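Local coordinates for glutaryl-CoA dehydrogenase (Mycobacterium smegmatis, PDB 3SF6), which is a flavin-dependent member of the acyl-CoA dehydrogenase family, modelled as a four-chain assembly with dihydroflavine-adenine dinucleotide, at residues G25-A28 with E34-I37; D39-V44 with G95-E100; P63-A68 with G185-V190. All blocks are in the same frame, centred on the assembly; numbering follows the deposited sequence.

Interaction 1: residues G25-A28 with E34-I37; sequences GINA and EREI. With SO4 (sulfate ion), chain S.
Two torsions of Arg35 bring its guanidinium to Asn27. At chi1 CG lies beside the backbone N, opposite the carbonyl carbon. The chain then runs on nearly straight until chi3 (-58°) bends it, and NE leaves CD at an angle. The bend, with the further turn about the CD-NE bond, brings NH1 to the 3-10 segment at Asn27 and Ala28. Asn27 has the same kind of first torsion, which lays its amide against the aliphatic part of the arginine.

NH1 of Arg35 donates a hydrogen bond to the backbone O of Asn27 at 3.2 Å. The bond is bent, with an N-H...O angle of 136°. NH1 lies off the carbonyl plane, and the oxygen in turn lies out of the guanidinium plane. Beside this bond the asparagine amide lies aslant the arginine chain at CD. OD1 of Asn27 is 3.5 Å from CD of Arg35, a van der Waals contact. The polar partner of OD1 is Arg38, about one turn further along the helix, whose NH2 bonds to it. Amide and guanidinium planes are 62° apart, so the two groups do not stack.

The guanidinium also holds a sulfate ion, probably from the crystallisation liquor. Its O4 sits at the guanidinium edge, in plane. It accepts from NH1 at 3.1 Å and from NH2 at 3.2 Å. NH1 therefore serves two acceptors, the carbonyl and the anion. Ala32 N also bonds to the sulfate.

The contact lies at the surface. Gly25, with positive phi, is the C-prime residue of the Schellman motif that ends helix 20-24. The following turn leads into helix 32-49. Ile26 packs on Tyr311 and Phe315 of helix 298-327, while Glu34 and Ile37 lie against helix 91-104.

Interaction 2: residues D39-V44 with G95-E100; sequences DTVRSV and GLACLE
The polar part is a two-bond salt bridge between Arg42 and Glu100. Arg42 uses its NE side, giving one nitrogen to each carboxylate oxygen. The bond from NE to OE1 of Glu100 is 3.1 Å long and nearly straight, at 170°. NH2 reaches OE2 of Glu100 at 3.0 Å. Both oxygens lie close to the guanidinium plane. The carboxylate, however, is met from above its own plane, and the two planes are 55° apart. The pair thus grips firmly without being coplanar. With CG of Arg42 anti to the backbone N, the first carbons of the chain pass close to OE1 of Glu100, and the bend at chi3 sets NE and NH2 against the carboxylate. Glu100 folds at chi2 to meet it. OE2 is shared: Arg274 of helix 252-286 makes a second salt bridge to it. One carboxylate between two arginines probably stays ionised and offsets the closeness of their like charges.

The apolar part centres on Val41. Its two methyls divide the work. CG1 touches CB of Glu100 at 3.7 Å and packs against the carbonyl O of Ala97. CG2 meets CB of Ala97 at 3.9 Å. The small alanine is consistent with the axis separation of 8.6 Å. Leu76 and Met79 add to the apolar surroundings of Val41 and Ala97.

Helices 32-49 and 91-104 run in nearly the same direction here, crossing at -21°. This is close helix-helix packing within the all-helical N-terminal domain of the acyl-CoA dehydrogenase fold.

Interaction 3: residues P63-A68 with G185-V190; sequences PARELA and GSVADV
Arg65 crosses Val187 obliquely and can be followed outward from its CB. The CA-CB bond does not aim at the loop 185-190. Chi1 (-70°) sets CG beside the backbone N, and the chain then extends from CG to NE. The touching begins beyond CD. NE is the first atom to come near, 4.0 Å from O of Val187, and CB of Val187 lies at a similar range. No hydrogen bond is formed there. At CZ the guanidinium turns a face to the valine, and CG1 of Val187 is 3.8 Å from CZ. The methyl sits above the plane but is displaced toward the rim, on the side of NH2. NH2 comes nearest, 3.7 Å from CG1 of Val187. It also lies 3.9 Å from O of Ser186, too long for a bond. The tip therefore rests on a methyl group by van der Waals contact.

Helix 64-73 belongs to the helical N-terminal domain of the acyl-CoA dehydrogenase fold. The loop with Val187 joins strands 172-183 and 190-197 of the middle beta domain. The contact thus bridges the two domains, far along the chain from each other.

Val187 meets the first turn of that helix with its other methyl as well. Its CG2 faces CB of Ala64 at 4.2 Å, a loose apolar contact. Pro63 occupies the N-cap position just before this turn. With chi1 at -63°, CG1 of Val187 stands beside its own backbone N and over the arginine, leaving CG2 to the alanine. On the loop side, OG of Ser186 is hydrogen-bonded to Ser230 and Thr217. Asp189 bonds through OD2 to the backbone N of Ile145, and the Arg65 side chain also touches Ile145.

Interactions 1 and 2 are neighbours on helix 32-49, with centres 11 Å apart. They touch directly: O of Glu34 is 3.8 Å from CD1 of Leu96. Arg38, on the turn between them, bonds to Asn27 in interaction 1 and packs against Leu96 and Glu100 in interaction 2. Interaction 3 stands apart. Its centre is 21 Å from that of interaction 2 and 32 Å from that of interaction 1, and it touches neither. It is also the one that joins the helical N-terminal domain to the middle beta domain. The side chain of Val187 in interaction 3 is about 11 Å from a bound dihydroflavine-adenine dinucleotide and does not itself reach it.

Interaction 1: residues G25-A28 with E34-I37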
ATOM      1  N   GLY A  25      17.688  18.925  -4.009  1.00 13.54           N
ATOM      2  CA  GLY A  25      18.549  20.044  -3.618  1.00 14.44           C
ATOM      3  C   GLY A  25      19.347  19.778  -2.356  1.00 15.58           C
ATOM      4  O   GLY A  25      19.275  20.544  -1.391  1.00 19.49           O
ATOM      5  N   ILE A  26      20.101  18.693  -2.335  1.00 13.24           N
ATOM      6  CA  ILE A  26      20.792  18.261  -1.126  1.00 13.35           C
ATOM      7  C   ILE A  26      22.019  19.076  -0.783  1.00 12.99           C
ATOM      8  O   ILE A  26      22.199  19.458   0.372  1.00 13.76           O
ATOM      9  CB  ILE A  26      21.115  16.762  -1.237  1.00 12.98           C
ATOM     10  CG1 ILE A  26      19.780  16.008  -1.152  1.00 13.92           C
ATOM     11  CG2 ILE A  26      22.164  16.357  -0.165  1.00 15.34           C
ATOM     12  CD1 ILE A  26      19.877  14.488  -1.306  1.00 15.90           C
ATOM     13  N   ASN A  27      22.875  19.388  -1.765  1.00 12.38           N
ATOM     14  CA  ASN A  27      24.120  20.086  -1.439  1.00 13.64           C
ATOM     15  C   ASN A  27      23.913  21.410  -0.746  1.00 13.30           C
ATOM     16  O   ASN A  27      24.707  21.798   0.102  1.00 13.32           O
ATOM     17  CB  ASN A  27      24.971  20.290  -2.704  1.00 14.07           C
ATOM     18  CG  ASN A  27      25.689  19.054  -3.117  1.00 15.76           C
ATOM     19  OD1 ASN A  27      25.902  18.130  -2.321  1.00 16.79           O
ATOM     20  ND2 ASN A  27      26.143  19.034  -4.380  1.00 19.00           N
ATOM     21  N   ALA A  28      22.819  22.095  -1.079  1.00 12.99           N
ATOM     22  CA  ALA A  28      22.550  23.395  -0.526  1.00 14.32           C
ATOM     23  C   ALA A  28      22.179  23.375   0.957  1.00 13.14           C
ATOM     24  O   ALA A  28      22.276  24.411   1.632  1.00 14.13           O
ATOM     25  CB  ALA A  28      21.454  24.141  -1.377  1.00 15.28           C
ATOM     26  N   GLU A  34      30.973  19.091   5.495  1.00  7.98           N
ATOM     27  CA  GLU A  34      30.151  17.899   5.355  1.00  7.10           C
ATOM     28  C   GLU A  34      30.246  17.293   3.947  1.00  7.11           C
ATOM     29  O   GLU A  34      30.419  16.097   3.797  1.00  7.19           O
ATOM     30  CB  GLU A  34      28.707  18.222   5.679  1.00  6.44           C
ATOM     31  CG  GLU A  34      28.464  18.522   7.153  1.00  7.66           C
ATOM     32  CD  GLU A  34      27.180  19.254   7.465  1.00  8.09           C
ATOM     33  OE1 GLU A  34      26.380  19.614   6.553  1.00  7.59           O
ATOM     34  OE2 GLU A  34      26.977  19.496   8.681  1.00 10.17           O
ATOM     35  N   ARG A  35      30.165  18.142   2.927  1.00  7.26           N
ATOM     36  CA  ARG A  35      30.282  17.697   1.561  1.00  7.30           C
ATOM     37  C   ARG A  35      31.676  17.094   1.298  1.00  6.89           C
ATOM     38  O   ARG A  35      31.812  16.090   0.577  1.00  7.77           O
ATOM     39  CB  ARG A  35      29.961  18.818   0.556  1.00  8.29           C
ATOM     40  CG  ARG A  35      28.505  19.289   0.563  1.00  8.45           C
ATOM     41  CD  ARG A  35      28.187  20.196  -0.595  1.00 10.40           C
ATOM     42  NE  ARG A  35      29.037  21.382  -0.629  1.00  8.67           N
ATOM     43  CZ  ARG A  35      28.837  22.525   0.014  1.00 10.84           C
ATOM     44  NH1 ARG A  35      27.720  22.731   0.732  1.00  9.83           N
ATOM     45  NH2 ARG A  35      29.749  23.477  -0.084  1.00 10.40           N
ATOM     46  N   GLU A  36      32.725  17.701   1.849  1.00  7.48           N
ATOM     47  CA  GLU A  36      34.069  17.147   1.706  1.00  7.54           C
ATOM     48  C   GLU A  36      34.206  15.738   2.285  1.00  7.14           C
ATOM     49  O   GLU A  36      34.737  14.832   1.646  1.00  6.83           O
ATOM     50  CB  GLU A  36      35.102  18.064   2.355  1.00  8.37           C
ATOM     51  CG  GLU A  36      36.513  17.587   2.227  1.00 10.23           C
ATOM     52  CD  GLU A  36      37.584  18.544   2.672  1.00 12.11           C
ATOM     53  OE1 GLU A  36      37.376  19.766   2.744  1.00 10.81           O
ATOM     54  OE2 GLU A  36      38.688  18.019   2.930  1.00 15.33           O
ATOM     55  N   ILE A  37      33.663  15.512   3.476  1.00  7.19           N
ATOM     56  CA  ILE A  37      33.728  14.189   4.093  1.00  7.56           C
ATOM     57  C   ILE A  37      32.950  13.182   3.234  1.00  7.86           C
ATOM     58  O   ILE A  37      33.427  12.072   2.924  1.00  7.50           O
ATOM     59  CB  ILE A  37      33.237  14.240   5.567  1.00  7.15           C
ATOM     60  CG1 ILE A  37      34.316  14.848   6.468  1.00  8.76           C
ATOM     61  CG2 ILE A  37      32.840  12.832   6.067  1.00  9.32           C
ATOM     62  CD1 ILE A  37      33.823  15.292   7.824  1.00 10.07           C
TER
HETATM   63  S   SO4 S 417      29.047  26.325   3.046  1.00 28.98           S
HETATM   64  O1  SO4 S 417      28.196  27.452   3.457  1.00 30.89           O
HETATM   65  O2  SO4 S 417      29.744  25.659   4.161  1.00 22.77           O
HETATM   66  O3  SO4 S 417      30.169  27.109   2.444  1.00 34.18           O
HETATM   67  O4  SO4 S 417      28.341  25.484   2.003  1.00 23.62           O

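Interaction 2: residues D39-V44 with G95-E100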
ATOM      1  N   ASP A  39      32.302  13.333   0.041  1.00  7.39           N
ATOM      2  CA  ASP A  39      33.012  13.124  -1.204  1.00  7.56           C
ATOM      3  C   ASP A  39      34.203  12.198  -1.012  1.00  8.08           C
ATOM      4  O   ASP A  39      34.528  11.336  -1.883  1.00  8.88           O
ATOM      5  CB  ASP A  39      33.484  14.483  -1.755  1.00  7.55           C
ATOM      6  CG  ASP A  39      32.350  15.352  -2.282  1.00  8.22           C
ATOM      7  OD1 ASP A  39      31.217  14.850  -2.440  1.00 10.20           O
ATOM      8  OD2 ASP A  39      32.611  16.565  -2.490  1.00  8.96           O
ATOM      9  N   THR A  40      34.890  12.385   0.110  1.00  7.05           N
ATOM     10  CA  THR A  40      36.059  11.546   0.446  1.00  8.76           C
ATOM     11  C   THR A  40      35.657  10.073   0.608  1.00  8.36           C
ATOM     12  O   THR A  40      36.305   9.163   0.074  1.00  9.38           O
ATOM     13  CB  THR A  40      36.749  12.051   1.740  1.00  9.17           C
ATOM     14  OG1 THR A  40      37.267  13.367   1.510  1.00 11.52           O
ATOM     15  CG2 THR A  40      37.913  11.141   2.109  1.00 12.84           C
ATOM     16  N   VAL A  41      34.570   9.833   1.321  1.00  7.92           N
ATOM     17  CA  VAL A  41      34.099   8.485   1.517  1.00  7.65           C
ATOM     18  C   VAL A  41      33.560   7.910   0.212  1.00  8.53           C
ATOM     19  O   VAL A  41      33.836   6.747  -0.135  1.00  8.77           O
ATOM     20  CB  VAL A  41      33.043   8.407   2.631  1.00  7.96           C
ATOM     21  CG1 VAL A  41      32.531   6.970   2.848  1.00  8.17           C
ATOM     22  CG2 VAL A  41      33.604   8.928   3.975  1.00  9.74           C
ATOM     23  N   ARG A  42      32.858   8.722  -0.577  1.00  8.48           N
ATOM     24  CA  ARG A  42      32.384   8.240  -1.884  1.00  9.01           C
ATOM     25  C   ARG A  42      33.559   7.746  -2.731  1.00  9.78           C
ATOM     26  O   ARG A  42      33.469   6.707  -3.401  1.00 10.06           O
ATOM     27  CB  ARG A  42      31.627   9.349  -2.611  1.00  9.41           C
ATOM     28  CG  ARG A  42      31.016   8.918  -3.938  1.00 11.53           C
ATOM     29  CD  ARG A  42      30.235  10.051  -4.567  1.00 13.73           C
ATOM     30  NE  ARG A  42      29.079  10.415  -3.767  1.00 16.72           N
ATOM     31  CZ  ARG A  42      28.326  11.483  -3.976  1.00 15.47           C
ATOM     32  NH1 ARG A  42      28.577  12.307  -4.998  1.00 19.43           N
ATOM     33  NH2 ARG A  42      27.313  11.732  -3.199  1.00 14.06           N
ATOM     34  N   SER A  43      34.659   8.493  -2.730  1.00  8.70           N
ATOM     35  CA  SER A  43      35.827   8.107  -3.526  1.00  9.95           C
ATOM     36  C   SER A  43      36.427   6.801  -3.040  1.00 10.28           C
ATOM     37  O   SER A  43      36.763   5.928  -3.846  1.00 11.77           O
ATOM     38  CB  SER A  43      36.873   9.227  -3.526  1.00 10.51           C
ATOM     39  OG  SER A  43      37.949   8.852  -4.364  1.00 15.35           O
ATOM     40  N   VAL A  44      36.489   6.623  -1.723  1.00 10.11           N
ATOM     41  CA  VAL A  44      36.960   5.353  -1.135  1.00 10.09           C
ATOM     42  C   VAL A  44      36.065   4.191  -1.596  1.00 10.52           C
ATOM     43  O   VAL A  44      36.565   3.115  -1.993  1.00 10.15           O
ATOM     44  CB  VAL A  44      37.041   5.400   0.414  1.00 11.13           C
ATOM     45  CG1 VAL A  44      37.393   4.011   0.985  1.00 12.43           C
ATOM     46  CG2 VAL A  44      38.072   6.446   0.914  1.00 13.08           C
ATOM     47  N   GLY A  95      26.751  10.514   9.377  1.00  7.03           N
ATOM     48  CA  GLY A  95      25.606  10.017   8.629  1.00  6.57           C
ATOM     49  C   GLY A  95      25.888   9.966   7.154  1.00  6.06           C
ATOM     50  O   GLY A  95      25.625   8.978   6.509  1.00  6.49           O
ATOM     51  N   LEU A  96      26.436  11.043   6.613  1.00  5.63           N
ATOM     52  CA  LEU A  96      26.743  11.084   5.185  1.00  5.76           C
ATOM     53  C   LEU A  96      27.760  10.013   4.815  1.00  5.83           C
ATOM     54  O   LEU A  96      27.683   9.400   3.739  1.00  6.08           O
ATOM     55  CB  LEU A  96      27.222  12.473   4.734  1.00  6.06           C
ATOM     56  CG  LEU A  96      26.206  13.601   4.867  1.00  6.85           C
ATOM     57  CD1 LEU A  96      26.947  14.995   4.701  1.00  8.11           C
ATOM     58  CD2 LEU A  96      25.044  13.516   3.919  1.00  6.57           C
ATOM     59  N   ALA A  97      28.743   9.796   5.691  1.00  5.24           N
ATOM     60  CA  ALA A  97      29.714   8.713   5.490  1.00  6.33           C
ATOM     61  C   ALA A  97      29.039   7.356   5.413  1.00  6.38           C
ATOM     62  O   ALA A  97      29.375   6.551   4.523  1.00  6.03           O
ATOM     63  CB  ALA A  97      30.777   8.734   6.584  1.00  6.89           C
ATOM     64  N   CYS A  98      28.127   7.083   6.360  1.00  6.25           N
ATOM     65  CA  CYS A  98      27.401   5.817   6.336  1.00  6.46           C
ATOM     66  C   CYS A  98      26.584   5.652   5.066  1.00  6.18           C
ATOM     67  O   CYS A  98      26.505   4.562   4.493  1.00  6.38           O
ATOM     68  CB  CYS A  98      26.491   5.698   7.539  1.00  5.60           C
ATOM     69  SG  CYS A  98      27.347   5.474   9.129  1.00  9.38           S
ATOM     70  N   LEU A  99      25.953   6.731   4.629  1.00  5.23           N
ATOM     71  CA  LEU A  99      25.161   6.683   3.387  1.00  5.15           C
ATOM     72  C   LEU A  99      26.063   6.249   2.229  1.00  5.09           C
ATOM     73  O   LEU A  99      25.703   5.369   1.433  1.00  5.16           O
ATOM     74  CB  LEU A  99      24.511   8.063   3.154  1.00  4.99           C
ATOM     75  CG  LEU A  99      23.461   8.249   2.063  1.00  5.15           C
ATOM     76  CD1 LEU A  99      22.576   9.498   2.343  1.00  6.80           C
ATOM     77  CD2 LEU A  99      24.086   8.279   0.654  1.00  5.91           C
ATOM     78  N   GLU A 100      27.232   6.892   2.099  1.00  5.16           N
ATOM     79  CA  GLU A 100      28.163   6.514   1.025  1.00  5.83           C
ATOM     80  C   GLU A 100      28.655   5.075   1.130  1.00  5.30           C
ATOM     81  O   GLU A 100      28.752   4.380   0.122  1.00  5.61           O
ATOM     82  CB  GLU A 100      29.341   7.486   0.974  1.00  6.52           C
ATOM     83  CG  GLU A 100      28.923   8.930   0.638  1.00  6.33           C
ATOM     84  CD  GLU A 100      28.183   9.077  -0.692  1.00  8.67           C
ATOM     85  OE1 GLU A 100      28.429   8.308  -1.648  1.00  6.89           O
ATOM     86  OE2 GLU A 100      27.351  10.009  -0.774  1.00  7.19           O
TER

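Interaction 3: residues P63-A68 with G185-V190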
ATOM      1  N   PRO A  63      37.977 -10.242   2.313  1.00 19.45           N
ATOM      2  CA  PRO A  63      39.179 -10.090   3.136  1.00 18.79           C
ATOM      3  C   PRO A  63      38.903  -9.106   4.266  1.00 17.24           C
ATOM      4  O   PRO A  63      39.390  -7.990   4.276  1.00 16.54           O
ATOM      5  CB  PRO A  63      40.218  -9.566   2.140  1.00 20.57           C
ATOM      6  CG  PRO A  63      39.386  -8.804   1.126  1.00 20.49           C
ATOM      7  CD  PRO A  63      38.123  -9.611   0.986  1.00 21.04           C
ATOM      8  N   ALA A  64      38.096  -9.532   5.218  1.00 16.46           N
ATOM      9  CA  ALA A  64      37.580  -8.616   6.223  1.00 15.84           C
ATOM     10  C   ALA A  64      38.715  -7.972   7.042  1.00 15.30           C
ATOM     11  O   ALA A  64      38.678  -6.767   7.315  1.00 14.30           O
ATOM     12  CB  ALA A  64      36.600  -9.335   7.150  1.00 16.04           C
ATOM     13  N   ARG A  65      39.706  -8.778   7.434  1.00 16.51           N
ATOM     14  CA  ARG A  65      40.813  -8.236   8.251  1.00 17.34           C
ATOM     15  C   ARG A  65      41.608  -7.194   7.492  1.00 16.54           C
ATOM     16  O   ARG A  65      41.906  -6.115   8.033  1.00 16.41           O
ATOM     17  CB  ARG A  65      41.705  -9.352   8.805  1.00 18.79           C
ATOM     18  CG  ARG A  65      41.006 -10.166   9.873  1.00 22.44           C
ATOM     19  CD  ARG A  65      41.944 -11.123  10.569  1.00 29.29           C
ATOM     20  NE  ARG A  65      41.257 -12.318  11.084  1.00 34.90           N
ATOM     21  CZ  ARG A  65      40.822 -13.367  10.366  1.00 35.81           C
ATOM     22  NH1 ARG A  65      40.967 -13.436   9.026  1.00 35.41           N
ATOM     23  NH2 ARG A  65      40.226 -14.374  11.009  1.00 36.01           N
ATOM     24  N   GLU A  66      41.942  -7.482   6.228  1.00 15.82           N
ATOM     25  CA  GLU A  66      42.685  -6.537   5.418  1.00 16.16           C
ATOM     26  C   GLU A  66      41.831  -5.295   5.160  1.00 14.41           C
ATOM     27  O   GLU A  66      42.332  -4.168   5.193  1.00 15.37           O
ATOM     28  CB  GLU A  66      43.108  -7.162   4.083  1.00 17.50           C
ATOM     29  N   LEU A  67      40.535  -5.483   4.918  1.00 13.91           N
ATOM     30  CA  LEU A  67      39.662  -4.350   4.675  1.00 13.61           C
ATOM     31  C   LEU A  67      39.522  -3.431   5.895  1.00 12.64           C
ATOM     32  O   LEU A  67      39.484  -2.188   5.765  1.00 13.31           O
ATOM     33  CB  LEU A  67      38.273  -4.831   4.213  1.00 14.75           C
ATOM     34  CG  LEU A  67      37.312  -3.733   3.785  1.00 17.52           C
ATOM     35  CD1 LEU A  67      37.808  -3.078   2.502  1.00 21.46           C
ATOM     36  CD2 LEU A  67      35.863  -4.337   3.599  1.00 18.80           C
ATOM     37  N   ALA A  68      39.417  -4.022   7.070  1.00 12.57           N
ATOM     38  CA  ALA A  68      39.344  -3.236   8.300  1.00 11.91           C
ATOM     39  C   ALA A  68      40.566  -2.330   8.437  1.00 11.90           C
ATOM     40  O   ALA A  68      40.436  -1.157   8.781  1.00 11.68           O
ATOM     41  CB  ALA A  68      39.166  -4.160   9.531  1.00 12.04           C
ATOM     42  N   GLY A 185      31.944 -11.623  14.089  1.00  7.16           N
ATOM     43  CA  GLY A 185      32.345 -12.486  15.198  1.00  6.70           C
ATOM     44  C   GLY A 185      33.545 -13.378  14.930  1.00  7.81           C
ATOM     45  O   GLY A 185      34.438 -13.467  15.774  1.00  7.27           O
ATOM     46  N   SER A 186      33.595 -14.005  13.754  1.00  8.22           N
ATOM     47  CA  SER A 186      34.660 -14.969  13.412  1.00  9.55           C
ATOM     48  C   SER A 186      36.013 -14.349  13.104  1.00 10.12           C
ATOM     49  O   SER A 186      37.026 -15.066  13.102  1.00 11.16           O
ATOM     50  CB  SER A 186      34.264 -15.806  12.205  1.00 10.70           C
ATOM     51  OG  SER A 186      33.129 -16.573  12.517  1.00 11.86           O
ATOM     52  N   VAL A 187      36.022 -13.038  12.842  1.00  8.56           N
ATOM     53  CA  VAL A 187      37.258 -12.320  12.567  1.00  8.76           C
ATOM     54  C   VAL A 187      37.613 -11.339  13.713  1.00  8.15           C
ATOM     55  O   VAL A 187      38.608 -10.608  13.593  1.00 10.08           O
ATOM     56  CB  VAL A 187      37.249 -11.562  11.237  1.00  9.52           C
ATOM     57  CG1 VAL A 187      37.115 -12.551  10.025  1.00 10.28           C
ATOM     58  CG2 VAL A 187      36.162 -10.520  11.172  1.00 10.04           C
ATOM     59  N   ALA A 188      36.859 -11.371  14.815  1.00  7.53           N
ATOM     60  CA  ALA A 188      37.041 -10.400  15.894  1.00  7.33           C
ATOM     61  C   ALA A 188      38.189 -10.800  16.804  1.00  7.94           C
ATOM     62  O   ALA A 188      38.338 -11.989  17.154  1.00  7.60           O
ATOM     63  CB  ALA A 188      35.768 -10.262  16.727  1.00  6.48           C
ATOM     64  N   ASP A 189      38.979  -9.802  17.195  1.00  7.25           N
ATOM     65  CA  ASP A 189      39.957  -9.928  18.300  1.00  7.31           C
ATOM     66  C   ASP A 189      39.363  -9.754  19.710  1.00  7.79           C
ATOM     67  O   ASP A 189      39.886 -10.269  20.708  1.00  7.89           O
ATOM     68  CB  ASP A 189      41.041  -8.872  18.082  1.00  8.08           C
ATOM     69  CG  ASP A 189      41.739  -9.052  16.752  1.00 11.24           C
ATOM     70  OD1 ASP A 189      42.531 -10.021  16.629  1.00 14.75           O
ATOM     71  OD2 ASP A 189      41.468  -8.266  15.790  1.00 10.00           O
ATOM     72  N   VAL A 190      38.291  -8.983  19.775  1.00  7.84           N
ATOM     73  CA  VAL A 190      37.605  -8.642  21.004  1.00  6.87           C
ATOM     74  C   VAL A 190      36.105  -8.647  20.800  1.00  7.21           C
ATOM     75  O   VAL A 190      35.595  -8.214  19.754  1.00  6.95           O
ATOM     76  CB  VAL A 190      38.118  -7.296  21.574  1.00  8.35           C
ATOM     77  CG1 VAL A 190      37.741  -6.116  20.693  1.00  8.10           C
ATOM     78  CG2 VAL A 190      37.643  -7.078  23.005  1.00  7.49           C
TER